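Local atomic coordinates of phosphoribosylaminoimidazole carboxylase (Bombyx mori, PDB entry 4JA0), a protein that probably catalyses two steps of de novo purine biosynthesis, combining an AIR carboxylase and a SAICAR synthetase in one polypeptide. Residues W101-L106 with T125-E130. Residues are numbered along the deposited sequence; the frame is centred on the assembly and turned at random.
Sequences WVTRRL and TPPKQE. With SO4 (sulfate ion), chain J.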
loop_
_atom_site.group_PDB
_atom_site.type_symbol
_atom_site.label_atom_id
_atom_site.label_comp_id
_atom_site.label_asym_id
_atom_site.label_seq_id
_atom_site.Cartn_x
_atom_site.Cartn_y
_atom_site.Cartn_z
ATOM N N TRP A 101 53.377 1.007 -14.288
ATOM C CA TRP A 101 52.046 0.415 -14.358
ATOM C C TRP A 101 51.639 0.161 -15.812
ATOM O O TRP A 101 51.458 1.099 -16.586
ATOM C CB TRP A 101 51.024 1.299 -13.635
ATOM C CG TRP A 101 51.401 1.555 -12.219
ATOM C CD1 TRP A 101 52.334 2.448 -11.768
ATOM C CD2 TRP A 101 50.890 0.883 -11.056
ATOM N NE1 TRP A 101 52.419 2.383 -10.392
ATOM C CE2 TRP A 101 51.542 1.431 -9.934
ATOM C CE3 TRP A 101 49.940 -0.113 -10.862
ATOM C CZ2 TRP A 101 51.274 1.002 -8.625
ATOM C CZ3 TRP A 101 49.676 -0.539 -9.564
ATOM C CH2 TRP A 101 50.336 0.019 -8.466
ATOM N N VAL A 102 51.534 -1.111 -16.180
ATOM C CA VAL A 102 51.341 -1.512 -17.570
ATOM C C VAL A 102 49.954 -2.117 -17.786
ATOM O O VAL A 102 49.471 -2.877 -16.951
ATOM C CB VAL A 102 52.428 -2.536 -18.018
ATOM C CG1 VAL A 102 52.129 -3.050 -19.401
ATOM C CG2 VAL A 102 53.787 -1.919 -17.978
ATOM N N THR A 103 49.288 -1.731 -18.868
ATOM C CA THR A 103 47.969 -2.286 -19.222
ATOM C C THR A 103 48.003 -2.844 -20.631
ATOM O O THR A 103 48.559 -2.210 -21.521
ATOM C CB THR A 103 46.828 -1.227 -19.142
ATOM O OG1 THR A 103 46.926 -0.504 -17.914
ATOM C CG2 THR A 103 45.495 -1.897 -19.145
ATOM N N ARG A 104 47.389 -4.007 -20.829
ATOM C CA ARG A 104 47.306 -4.643 -22.140
ATOM C C ARG A 104 45.884 -4.989 -22.501
ATOM O O ARG A 104 45.130 -5.446 -21.654
ATOM C CB ARG A 104 48.088 -5.951 -22.137
ATOM C CG ARG A 104 49.431 -5.843 -21.496
ATOM C CD ARG A 104 50.099 -7.189 -21.464
ATOM N NE ARG A 104 51.297 -7.154 -20.633
ATOM C CZ ARG A 104 52.491 -6.782 -21.076
ATOM N NH1 ARG A 104 52.654 -6.418 -22.350
ATOM N NH2 ARG A 104 53.522 -6.776 -20.245
ATOM N N ARG A 105 45.531 -4.834 -23.769
ATOM C CA ARG A 105 44.238 -5.307 -24.249
ATOM C C ARG A 105 44.457 -6.612 -25.005
ATOM O O ARG A 105 43.623 -7.512 -24.963
ATOM C CB ARG A 105 43.568 -4.237 -25.138
ATOM C CG ARG A 105 42.323 -4.698 -25.893
ATOM C CD ARG A 105 41.184 -5.080 -24.957
ATOM N NE ARG A 105 40.480 -3.916 -24.433
ATOM C CZ ARG A 105 39.542 -3.979 -23.490
ATOM N NH1 ARG A 105 39.212 -5.152 -22.970
ATOM N NH2 ARG A 105 38.942 -2.871 -23.058
ATOM N N LEU A 106 45.616 -6.721 -25.648
ATOM C CA LEU A 106 45.977 -7.878 -26.452
ATOM C C LEU A 106 47.243 -8.472 -25.903
ATOM O O LEU A 106 47.993 -7.791 -25.207
ATOM C CB LEU A 106 46.288 -7.444 -27.881
ATOM C CG LEU A 106 45.185 -7.000 -28.818
ATOM C CD1 LEU A 106 45.792 -6.628 -30.119
ATOM C CD2 LEU A 106 44.251 -8.164 -29.030
ATOM N N THR A 125 40.106 -9.302 -21.312
ATOM C CA THR A 125 38.866 -8.710 -20.915
ATOM C C THR A 125 38.546 -9.062 -19.468
ATOM O O THR A 125 38.186 -10.201 -19.172
ATOM C CB THR A 125 37.729 -9.192 -21.820
ATOM O OG1 THR A 125 37.896 -8.716 -23.165
ATOM C CG2 THR A 125 36.548 -8.615 -21.315
ATOM N N PRO A 126 38.677 -8.095 -18.549
ATOM C CA PRO A 126 39.050 -6.693 -18.720
ATOM C C PRO A 126 40.544 -6.572 -19.038
ATOM O O PRO A 126 41.246 -7.590 -19.041
ATOM C CB PRO A 126 38.713 -6.090 -17.346
ATOM C CG PRO A 126 38.893 -7.148 -16.434
ATOM C CD PRO A 126 38.462 -8.402 -17.127
ATOM N N PRO A 127 41.020 -5.350 -19.333
ATOM C CA PRO A 127 42.435 -5.242 -19.675
ATOM C C PRO A 127 43.318 -5.782 -18.571
ATOM O O PRO A 127 43.067 -5.525 -17.382
ATOM C CB PRO A 127 42.647 -3.729 -19.814
ATOM C CG PRO A 127 41.317 -3.187 -20.128
ATOM C CD PRO A 127 40.351 -4.034 -19.367
ATOM N N LYS A 128 44.337 -6.536 -18.982
ATOM C CA LYS A 128 45.351 -7.064 -18.087
ATOM C C LYS A 128 46.144 -5.898 -17.532
ATOM O O LYS A 128 46.506 -4.973 -18.278
ATOM C CB LYS A 128 46.296 -7.965 -18.869
ATOM C CG LYS A 128 47.177 -8.893 -18.039
ATOM C CD LYS A 128 46.472 -10.187 -17.732
ATOM C CE LYS A 128 47.337 -11.077 -16.876
ATOM N NZ LYS A 128 46.637 -12.356 -16.610
ATOM N N GLN A 129 46.422 -5.922 -16.234
ATOM C CA GLN A 129 47.233 -4.866 -15.656
ATOM C C GLN A 129 48.346 -5.457 -14.786
ATOM O O GLN A 129 48.083 -6.248 -13.885
ATOM C CB GLN A 129 46.336 -3.802 -14.975
ATOM C CG GLN A 129 46.653 -3.380 -13.554
ATOM C CD GLN A 129 47.992 -2.686 -13.366
ATOM O OE1 GLN A 129 48.795 -2.554 -14.289
ATOM N NE2 GLN A 129 48.246 -2.256 -12.148
ATOM N N GLU A 130 49.591 -5.105 -15.120
ATOM C CA GLU A 130 50.788 -5.648 -14.477
ATOM C C GLU A 130 51.709 -4.567 -13.936
ATOM O O GLU A 130 51.675 -3.412 -14.363
ATOM C CB GLU A 130 51.562 -6.524 -15.461
ATOM C CG GLU A 130 50.715 -7.655 -15.972
ATOM C CD GLU A 130 51.368 -8.486 -17.048
ATOM O OE1 GLU A 130 52.039 -7.910 -17.934
ATOM O OE2 GLU A 130 51.191 -9.726 -16.993
HETATM S S SO4 J . 56.368 -5.450 -23.102
HETATM O O1 SO4 J . 57.569 -5.325 -23.924
HETATM O O2 SO4 J . 55.689 -6.661 -23.542
HETATM O O3 SO4 J . 56.734 -5.552 -21.686
HETATM O O4 SO4 J . 55.472 -4.304 -23.284
#
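Glu130 OE1 is gripped by two nitrogens of one guanidinium: Arg104 NE lies 2.9 Å from Glu130 OE1 and Arg104 NH2 3.0 Å from the same oxygen, a side-on salt bridge converging on a single atom. OE1 sits in the guanidinium plane, whereas the carboxylate is turned almost square to it, the planes 83° apart; NE meets OE1 from above the carboxylate plane, whereas NH2 comes nearly along its C-O axis. Arg104 gets there with CG anti to its own carbonyl carbon (chi1 -45°) and an extended chain from CG to NE. Val102 CG1 covers one guanidinium face, 4.0 Å above its centre, and Arg104 NH1 donates to O2 of a sulfate ion, probably from the crystallisation liquor, at 3.3 Å; carboxylate and sulfate thus both lie at the guanidinium edge, in its plane. A leucine in place of this arginine would probably leave the Glu130 carboxylate without this counter-charge and the sulfate without one of its donors.

Beneath these side chains the strands run antiparallel. Val102 and Glu130 form a hydrogen-bonded pair with both N-H...O bonds made; in the next such pair Arg104 N binds Lys128 O, while the return bond from Lys128 N to Arg104 O is weak, its angle at hydrogen only 129°. Between them Thr103 faces Gln129 as a non-hydrogen-bonded pair, and Thr103 CG2 packs against Pro127 CB at 3.5 Å. At Arg105, where the chain turns a corner, Pro127 CG lies over one face of the guanidinium, offset toward its rim, while Arg105 NE forms a salt bridge with Glu180.

The pairing belongs to an antiparallel sheet of the SAICAR synthetase part, where strand 100-104 lies between strands 123-132 and 188-200. Helix 162-183 touches Trp101, Thr103 and Gln129; on the face bearing Arg104, Lys128 and Glu130, Phe111 of helix 110-114 packs against all three.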